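Local coordinates for peptidoglycan-recognition protein-LC (Drosophila melanogaster, PDB 1Z6I) that acts as a membrane-anchored innate immune receptor that activates the imd/Relish pathway in response to peptidoglycan and lipopolysaccharide of Gram-negative bacteria, at residues 30-35 and 63-68; 67-72 and 98-103. All coordinates share one frame; numbering follows the deposited sequence.

Contact 1: 30-35 and 63-68; sequences LPTNSE and IAYNFL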
ATOM      1  N   LEU A  30      -1.247   5.475  -0.420  1.00 47.45           N
ATOM      2  CA  LEU A  30      -0.856   6.119   0.832  1.00 47.58           C
ATOM      3  C   LEU A  30       0.656   6.270   0.889  1.00 47.13           C
ATOM      4  O   LEU A  30       1.374   5.397   0.415  1.00 45.83           O
ATOM      5  CB  LEU A  30      -1.214   5.230   2.025  1.00 47.75           C
ATOM      6  CG  LEU A  30      -2.652   4.870   2.341  1.00 48.87           C
ATOM      7  CD1 LEU A  30      -2.984   3.517   1.762  1.00 49.83           C
ATOM      8  CD2 LEU A  30      -2.849   4.876   3.860  1.00 49.49           C
ATOM      9  N   PRO A  31       1.146   7.325   1.535  1.00 47.48           N
ATOM     10  CA  PRO A  31       2.565   7.398   1.871  1.00 47.96           C
ATOM     11  C   PRO A  31       2.831   6.618   3.159  1.00 48.79           C
ATOM     12  O   PRO A  31       2.002   6.565   4.069  1.00 48.43           O
ATOM     13  CB  PRO A  31       2.784   8.882   2.095  1.00 47.58           C
ATOM     14  CG  PRO A  31       1.512   9.334   2.697  1.00 47.10           C
ATOM     15  CD  PRO A  31       0.427   8.514   2.024  1.00 47.61           C
ATOM     16  N   THR A  32       4.014   6.042   3.229  1.00 50.09           N
ATOM     17  CA  THR A  32       4.429   5.244   4.372  1.00 51.35           C
ATOM     18  C   THR A  32       5.005   6.157   5.462  1.00 52.01           C
ATOM     19  O   THR A  32       5.058   5.797   6.637  1.00 52.04           O
ATOM     20  CB  THR A  32       5.443   4.197   3.869  1.00 51.45           C
ATOM     21  OG1 THR A  32       5.082   2.892   4.340  1.00 53.46           O
ATOM     22  CG2 THR A  32       6.834   4.448   4.373  1.00 51.09           C
ATOM     23  N   ASN A  33       5.419   7.352   5.047  1.00 52.96           N
ATOM     24  CA  ASN A  33       5.976   8.381   5.929  1.00 53.78           C
ATOM     25  C   ASN A  33       7.273   7.990   6.628  1.00 54.24           C
ATOM     26  O   ASN A  33       7.650   8.564   7.640  1.00 54.94           O
ATOM     27  CB  ASN A  33       4.914   8.873   6.916  1.00 53.78           C
ATOM     28  CG  ASN A  33       3.854   9.715   6.237  1.00 54.41           C
ATOM     29  OD1 ASN A  33       4.113  10.342   5.211  1.00 55.92           O
ATOM     30  ND2 ASN A  33       2.658   9.729   6.795  1.00 56.68           N
ATOM     31  N   SER A  34       7.966   7.028   6.046  1.00 54.71           N
ATOM     32  CA  SER A  34       9.272   6.621   6.501  1.00 54.99           C
ATOM     33  C   SER A  34      10.251   7.104   5.447  1.00 55.63           C
ATOM     34  O   SER A  34       9.868   7.781   4.488  1.00 55.59           O
ATOM     35  CB  SER A  34       9.334   5.096   6.642  1.00 54.85           C
ATOM     36  OG  SER A  34       9.574   4.468   5.398  1.00 53.27           O
ATOM     37  N   GLU A  35      11.512   6.749   5.633  1.00 56.20           N
ATOM     38  CA  GLU A  35      12.523   6.984   4.626  1.00 57.05           C
ATOM     39  C   GLU A  35      12.272   6.075   3.431  1.00 57.37           C
ATOM     40  O   GLU A  35      11.666   5.019   3.571  1.00 57.43           O
ATOM     41  CB  GLU A  35      13.899   6.713   5.209  1.00 57.10           C
ATOM     42  CG  GLU A  35      15.043   7.163   4.327  1.00 58.09           C
ATOM     43  CD  GLU A  35      16.384   6.971   4.998  1.00 59.84           C
ATOM     44  OE1 GLU A  35      17.400   7.374   4.385  1.00 59.93           O
ATOM     45  OE2 GLU A  35      16.412   6.417   6.129  1.00 58.92           O
ATOM     46  N   ILE A  63       1.311  -5.143   9.966  1.00 45.88           N
ATOM     47  CA  ILE A  63       1.586  -4.056   9.037  1.00 45.24           C
ATOM     48  C   ILE A  63       0.265  -3.691   8.373  1.00 45.03           C
ATOM     49  O   ILE A  63      -0.466  -4.570   7.952  1.00 45.29           O
ATOM     50  CB  ILE A  63       2.682  -4.481   8.017  1.00 44.85           C
ATOM     51  CG1 ILE A  63       3.190  -3.278   7.220  1.00 45.20           C
ATOM     52  CG2 ILE A  63       2.199  -5.556   7.074  1.00 44.41           C
ATOM     53  CD1 ILE A  63       4.519  -3.548   6.536  1.00 44.26           C
ATOM     54  N   ALA A  64      -0.050  -2.403   8.303  1.00 44.83           N
ATOM     55  CA  ALA A  64      -1.394  -1.953   7.938  1.00 44.81           C
ATOM     56  C   ALA A  64      -1.817  -2.253   6.496  1.00 44.97           C
ATOM     57  O   ALA A  64      -3.012  -2.349   6.212  1.00 44.42           O
ATOM     58  CB  ALA A  64      -1.521  -0.477   8.195  1.00 44.81           C
ATOM     59  N   TYR A  65      -0.840  -2.433   5.609  1.00 45.18           N
ATOM     60  CA  TYR A  65      -1.072  -2.334   4.176  1.00 45.37           C
ATOM     61  C   TYR A  65      -1.129  -3.680   3.492  1.00 45.51           C
ATOM     62  O   TYR A  65      -0.503  -4.642   3.930  1.00 46.16           O
ATOM     63  CB  TYR A  65       0.043  -1.515   3.527  1.00 45.64           C
ATOM     64  CG  TYR A  65       0.447  -0.287   4.315  1.00 46.23           C
ATOM     65  CD1 TYR A  65      -0.380   0.829   4.366  1.00 46.72           C
ATOM     66  CD2 TYR A  65       1.654  -0.244   5.006  1.00 45.59           C
ATOM     67  CE1 TYR A  65      -0.012   1.959   5.078  1.00 47.42           C
ATOM     68  CE2 TYR A  65       2.029   0.882   5.713  1.00 46.05           C
ATOM     69  CZ  TYR A  65       1.190   1.977   5.750  1.00 46.79           C
ATOM     70  OH  TYR A  65       1.544   3.098   6.456  1.00 47.55           O
ATOM     71  N   ASN A  66      -1.853  -3.737   2.383  1.00 45.22           N
ATOM     72  CA  ASN A  66      -1.905  -4.952   1.584  1.00 44.90           C
ATOM     73  C   ASN A  66      -0.592  -5.144   0.840  1.00 44.85           C
ATOM     74  O   ASN A  66       0.000  -6.218   0.878  1.00 44.90           O
ATOM     75  CB  ASN A  66      -3.107  -4.901   0.641  1.00 44.56           C
ATOM     76  CG  ASN A  66      -4.412  -4.911   1.397  1.00 43.50           C
ATOM     77  OD1 ASN A  66      -5.082  -3.886   1.538  1.00 41.70           O
ATOM     78  ND2 ASN A  66      -4.749  -6.060   1.947  1.00 40.91           N
ATOM     79  N   PHE A  67      -0.123  -4.073   0.209  1.00 44.91           N
ATOM     80  CA  PHE A  67       1.145  -4.074  -0.522  1.00 44.71           C
ATOM     81  C   PHE A  67       1.961  -2.822  -0.223  1.00 44.27           C
ATOM     82  O   PHE A  67       1.407  -1.780   0.126  1.00 43.82           O
ATOM     83  CB  PHE A  67       0.870  -4.180  -2.021  1.00 44.62           C
ATOM     84  CG  PHE A  67       0.226  -5.468  -2.394  1.00 45.38           C
ATOM     85  CD1 PHE A  67       0.979  -6.628  -2.455  1.00 45.32           C
ATOM     86  CD2 PHE A  67      -1.138  -5.538  -2.623  1.00 46.42           C
ATOM     87  CE1 PHE A  67       0.394  -7.830  -2.759  1.00 45.86           C
ATOM     88  CE2 PHE A  67      -1.729  -6.740  -2.936  1.00 46.00           C
ATOM     89  CZ  PHE A  67      -0.961  -7.892  -2.998  1.00 45.95           C
ATOM     90  N   LEU A  68       3.277  -2.942  -0.358  1.00 44.02           N
ATOM     91  CA  LEU A  68       4.180  -1.804  -0.228  1.00 44.15           C
ATOM     92  C   LEU A  68       5.057  -1.730  -1.466  1.00 44.83           C
ATOM     93  O   LEU A  68       5.649  -2.717  -1.887  1.00 45.06           O
ATOM     94  CB  LEU A  68       5.039  -1.905   1.030  1.00 43.68           C
ATOM     95  CG  LEU A  68       4.246  -1.860   2.333  1.00 42.49           C
ATOM     96  CD1 LEU A  68       3.884  -3.254   2.769  1.00 41.81           C
ATOM     97  CD2 LEU A  68       5.020  -1.149   3.430  1.00 42.18           C
TER

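Contact 2: 67-72 and 98-103; sequences FLIGGD and LSFAYI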
ATOM      1  N   PHE A  67      -0.123  -4.073   0.209  1.00 44.91           N
ATOM      2  CA  PHE A  67       1.145  -4.074  -0.522  1.00 44.71           C
ATOM      3  C   PHE A  67       1.961  -2.822  -0.223  1.00 44.27           C
ATOM      4  O   PHE A  67       1.407  -1.780   0.126  1.00 43.82           O
ATOM      5  CB  PHE A  67       0.870  -4.180  -2.021  1.00 44.62           C
ATOM      6  CG  PHE A  67       0.226  -5.468  -2.394  1.00 45.38           C
ATOM      7  CD1 PHE A  67       0.979  -6.628  -2.455  1.00 45.32           C
ATOM      8  CD2 PHE A  67      -1.138  -5.538  -2.623  1.00 46.42           C
ATOM      9  CE1 PHE A  67       0.394  -7.830  -2.759  1.00 45.86           C
ATOM     10  CE2 PHE A  67      -1.729  -6.740  -2.936  1.00 46.00           C
ATOM     11  CZ  PHE A  67      -0.961  -7.892  -2.998  1.00 45.95           C
ATOM     12  N   LEU A  68       3.277  -2.942  -0.358  1.00 44.02           N
ATOM     13  CA  LEU A  68       4.180  -1.804  -0.228  1.00 44.15           C
ATOM     14  C   LEU A  68       5.057  -1.730  -1.466  1.00 44.83           C
ATOM     15  O   LEU A  68       5.649  -2.717  -1.887  1.00 45.06           O
ATOM     16  CB  LEU A  68       5.039  -1.905   1.030  1.00 43.68           C
ATOM     17  CG  LEU A  68       4.246  -1.860   2.333  1.00 42.49           C
ATOM     18  CD1 LEU A  68       3.884  -3.254   2.769  1.00 41.81           C
ATOM     19  CD2 LEU A  68       5.020  -1.149   3.430  1.00 42.18           C
ATOM     20  N   ILE A  69       5.135  -0.556  -2.057  1.00 45.52           N
ATOM     21  CA  ILE A  69       5.919  -0.386  -3.253  1.00 46.45           C
ATOM     22  C   ILE A  69       7.189   0.403  -2.906  1.00 46.97           C
ATOM     23  O   ILE A  69       7.132   1.523  -2.409  1.00 46.50           O
ATOM     24  CB  ILE A  69       5.033   0.261  -4.329  1.00 46.76           C
ATOM     25  CG1 ILE A  69       3.714  -0.540  -4.409  1.00 47.62           C
ATOM     26  CG2 ILE A  69       5.753   0.304  -5.661  1.00 46.78           C
ATOM     27  CD1 ILE A  69       2.951  -0.427  -5.702  1.00 48.52           C
ATOM     28  N   GLY A  70       8.334  -0.233  -3.135  1.00 48.15           N
ATOM     29  CA  GLY A  70       9.632   0.354  -2.853  1.00 48.82           C
ATOM     30  C   GLY A  70      10.164   1.148  -4.030  1.00 49.51           C
ATOM     31  O   GLY A  70       9.833   0.869  -5.185  1.00 49.46           O
ATOM     32  N   GLY A  71      11.021   2.119  -3.724  1.00 50.16           N
ATOM     33  CA  GLY A  71      11.644   2.965  -4.725  1.00 50.75           C
ATOM     34  C   GLY A  71      12.535   2.188  -5.668  1.00 51.28           C
ATOM     35  O   GLY A  71      12.930   2.700  -6.717  1.00 51.87           O
ATOM     36  N   ASP A  72      12.859   0.955  -5.286  1.00 51.60           N
ATOM     37  CA  ASP A  72      13.568   0.023  -6.153  1.00 51.80           C
ATOM     38  C   ASP A  72      12.683  -0.629  -7.227  1.00 51.93           C
ATOM     39  O   ASP A  72      13.145  -1.493  -7.966  1.00 52.35           O
ATOM     40  CB  ASP A  72      14.240  -1.059  -5.296  1.00 51.90           C
ATOM     41  CG  ASP A  72      13.242  -2.005  -4.630  1.00 52.92           C
ATOM     42  OD1 ASP A  72      12.074  -1.592  -4.402  1.00 54.13           O
ATOM     43  OD2 ASP A  72      13.553  -3.175  -4.291  1.00 50.72           O
ATOM     44  N   LEU A  98      -8.162  -2.172  -1.411  1.00 43.50           N
ATOM     45  CA  LEU A  98      -6.777  -2.581  -1.220  1.00 42.91           C
ATOM     46  C   LEU A  98      -5.919  -1.330  -1.058  1.00 42.47           C
ATOM     47  O   LEU A  98      -6.223  -0.300  -1.654  1.00 42.25           O
ATOM     48  CB  LEU A  98      -6.275  -3.379  -2.428  1.00 42.80           C
ATOM     49  CG  LEU A  98      -6.748  -4.832  -2.514  1.00 42.63           C
ATOM     50  CD1 LEU A  98      -6.435  -5.451  -3.900  1.00 42.73           C
ATOM     51  CD2 LEU A  98      -6.140  -5.661  -1.402  1.00 42.56           C
ATOM     52  N   SER A  99      -4.854  -1.426  -0.257  1.00 42.00           N
ATOM     53  CA  SER A  99      -3.897  -0.338  -0.097  1.00 42.12           C
ATOM     54  C   SER A  99      -2.559  -0.665  -0.757  1.00 42.50           C
ATOM     55  O   SER A  99      -1.978  -1.724  -0.513  1.00 42.28           O
ATOM     56  CB  SER A  99      -3.676   0.037   1.375  1.00 42.06           C
ATOM     57  OG  SER A  99      -3.449  -1.077   2.221  1.00 42.30           O
ATOM     58  N   PHE A 100      -2.115   0.246  -1.626  1.00 42.72           N
ATOM     59  CA  PHE A 100      -0.743   0.293  -2.127  1.00 42.92           C
ATOM     60  C   PHE A 100      -0.029   1.402  -1.349  1.00 43.31           C
ATOM     61  O   PHE A 100      -0.307   2.582  -1.549  1.00 43.29           O
ATOM     62  CB  PHE A 100      -0.716   0.665  -3.616  1.00 42.92           C
ATOM     63  CG  PHE A 100      -1.248  -0.401  -4.569  1.00 43.13           C
ATOM     64  CD1 PHE A 100      -1.810  -1.585  -4.128  1.00 42.83           C
ATOM     65  CD2 PHE A 100      -1.185  -0.174  -5.940  1.00 44.54           C
ATOM     66  CE1 PHE A 100      -2.286  -2.519  -5.018  1.00 43.23           C
ATOM     67  CE2 PHE A 100      -1.656  -1.107  -6.841  1.00 44.92           C
ATOM     68  CZ  PHE A 100      -2.210  -2.285  -6.378  1.00 44.67           C
ATOM     69  N   ALA A 101       0.892   1.043  -0.465  1.00 43.95           N
ATOM     70  CA  ALA A 101       1.594   2.048   0.353  1.00 44.29           C
ATOM     71  C   ALA A 101       2.956   2.330  -0.241  1.00 44.34           C
ATOM     72  O   ALA A 101       3.690   1.414  -0.536  1.00 44.90           O
ATOM     73  CB  ALA A 101       1.737   1.567   1.777  1.00 44.18           C
ATOM     74  N   TYR A 102       3.305   3.595  -0.404  1.00 44.87           N
ATOM     75  CA  TYR A 102       4.560   3.947  -1.068  1.00 45.40           C
ATOM     76  C   TYR A 102       5.608   4.272  -0.017  1.00 45.93           C
ATOM     77  O   TYR A 102       5.430   5.199   0.773  1.00 45.52           O
ATOM     78  CB  TYR A 102       4.343   5.091  -2.076  1.00 45.12           C
ATOM     79  CG  TYR A 102       3.510   4.607  -3.244  1.00 45.05           C
ATOM     80  CD1 TYR A 102       4.103   4.248  -4.457  1.00 45.27           C
ATOM     81  CD2 TYR A 102       2.139   4.426  -3.107  1.00 44.18           C
ATOM     82  CE1 TYR A 102       3.337   3.763  -5.514  1.00 45.05           C
ATOM     83  CE2 TYR A 102       1.368   3.942  -4.152  1.00 45.04           C
ATOM     84  CZ  TYR A 102       1.969   3.614  -5.352  1.00 44.85           C
ATOM     85  OH  TYR A 102       1.195   3.125  -6.372  1.00 44.27           O
ATOM     86  N   ILE A 103       6.680   3.475  -0.014  1.00 46.82           N
ATOM     87  CA  ILE A 103       7.764   3.601   0.953  1.00 47.77           C
ATOM     88  C   ILE A 103       8.463   4.928   0.724  1.00 49.12           C
ATOM     89  O   ILE A 103       9.209   5.099  -0.240  1.00 49.57           O
ATOM     90  CB  ILE A 103       8.783   2.412   0.858  1.00 47.58           C
ATOM     91  CG1 ILE A 103       8.070   1.065   0.989  1.00 46.27           C
ATOM     92  CG2 ILE A 103       9.850   2.522   1.969  1.00 48.01           C
ATOM     93  CD1 ILE A 103       8.977  -0.147   0.865  1.00 46.70           C
TER
HETATM   94  O   HOH W   1      10.968   4.109  -1.674  1.00 41.30           O

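Contact 1: 30-35 and 63-68
Tyr-65 meets Leu-30 and Thr-32 through a ring whose CG stands opposite its own carbonyl carbon and beside the backbone N (chi1 -42°), which directs the ring toward them; chi2 (-73°) only sets how its plane is turned, with the CE1 edge at Leu-30. In Leu-68 too CG lies beside the backbone N (chi1 -64°), and the CD2 branch of Leu-68 ends 4.1 Å from OG1 of Thr-32. Thr-32 crosses the tyrosine at about a right angle, its OG1 lying obliquely 3.9 Å from CE2 of Tyr-65. Leu-30 comes in at the ring edge, near its plane, with CD2 4.2 Å from CE1 of Tyr-65. In the mixed central sheet of this extracellular peptidoglycan-recognition domain, of amidase-like fold, strand 98-102 separates strands 24-31 and 67-69, and Tyr-65 reaches across that strand, its side chain touching Ser-99 and Ala-101. CB of Ala-64 sits over the centre of one ring face, 4.1 Å from its plane. OH of Tyr-65 and the carbonyl O of Pro-31 stay 4.2 Å apart, too far for a hydrogen bond. Leu-50 of helix 40-56 packs against both Thr-32 and Leu-68, while His-87, Met-88 and Phe-151 border Leu-30.

Contact 2: 67-72 and 98-103
Four backbone hydrogen bonds tie Phe-67 and Ile-69 to Ser-99, Ala-101 and Ile-103. N of Phe-67 donates to O of Ser-99 at 3.1 Å, and N of Ala-101 to O of Phe-67 at 2.9 Å in an almost straight bond (171° at the hydrogen). N of Ile-69 then reaches O of Ala-101 at 2.9 Å, and N of Ile-103 reaches O of Ile-69 at 3.1 Å; Gln-115 NE2 is a second donor to that Ile-69 oxygen. This is the alternating pattern of a parallel ladder. On one face Phe-67 and Phe-100 run side by side, CD2 of the first 4.0 Å from CE1 of the second. Ile-69 holds its chain extended at chi2 (-158°), which brings CD1 near both CD2 of Phe-100 and OH of Tyr-102, 4.0 Å from that oxygen, while its CB lies 4.1 Å from CE1 of Tyr-102. OH of Tyr-102 is hydrogen-bonded to OG1 of Thr-119. A leucine in place of Tyr-102 would probably leave Thr-119 OG1 without its hydrogen-bond mate and take the tyrosine ring from beside CB of Ile-69. On the other face Leu-68 leans on Ala-101; just past the strand ends the Ile-103 side chain reaches across, CD1 3.8 Å from CA of Gly-70. Helix 113-129 covers Ile-69 and Phe-100, helix 40-56 covers Leu-68 and Ile-103, and strands 75-77 and 24-31 flank the pair.

Overall arrangement
Both contacts are buried near the centre of the domain and use strand 67-69 in different ways. Contact 2 links sheet neighbours, so backbone hydrogen bonds carry it and its side chains pack on both faces. Contact 1 joins the approach to strand 67-69 with the end of strand 24-31, one strand over; it has no backbone ladder of its own and buries roughly a third of the area, through side chains on a single face. Strand 98-102 connects the two: its Tyr-102 backbone probably bonds to Leu-30 and Thr-32, completing three adjacent parallel strands. The Tyr-65 side chain of contact 1 lies on the face carrying Leu-68 and Ala-101, while the aromatic cluster of contact 2 occupies the opposite one.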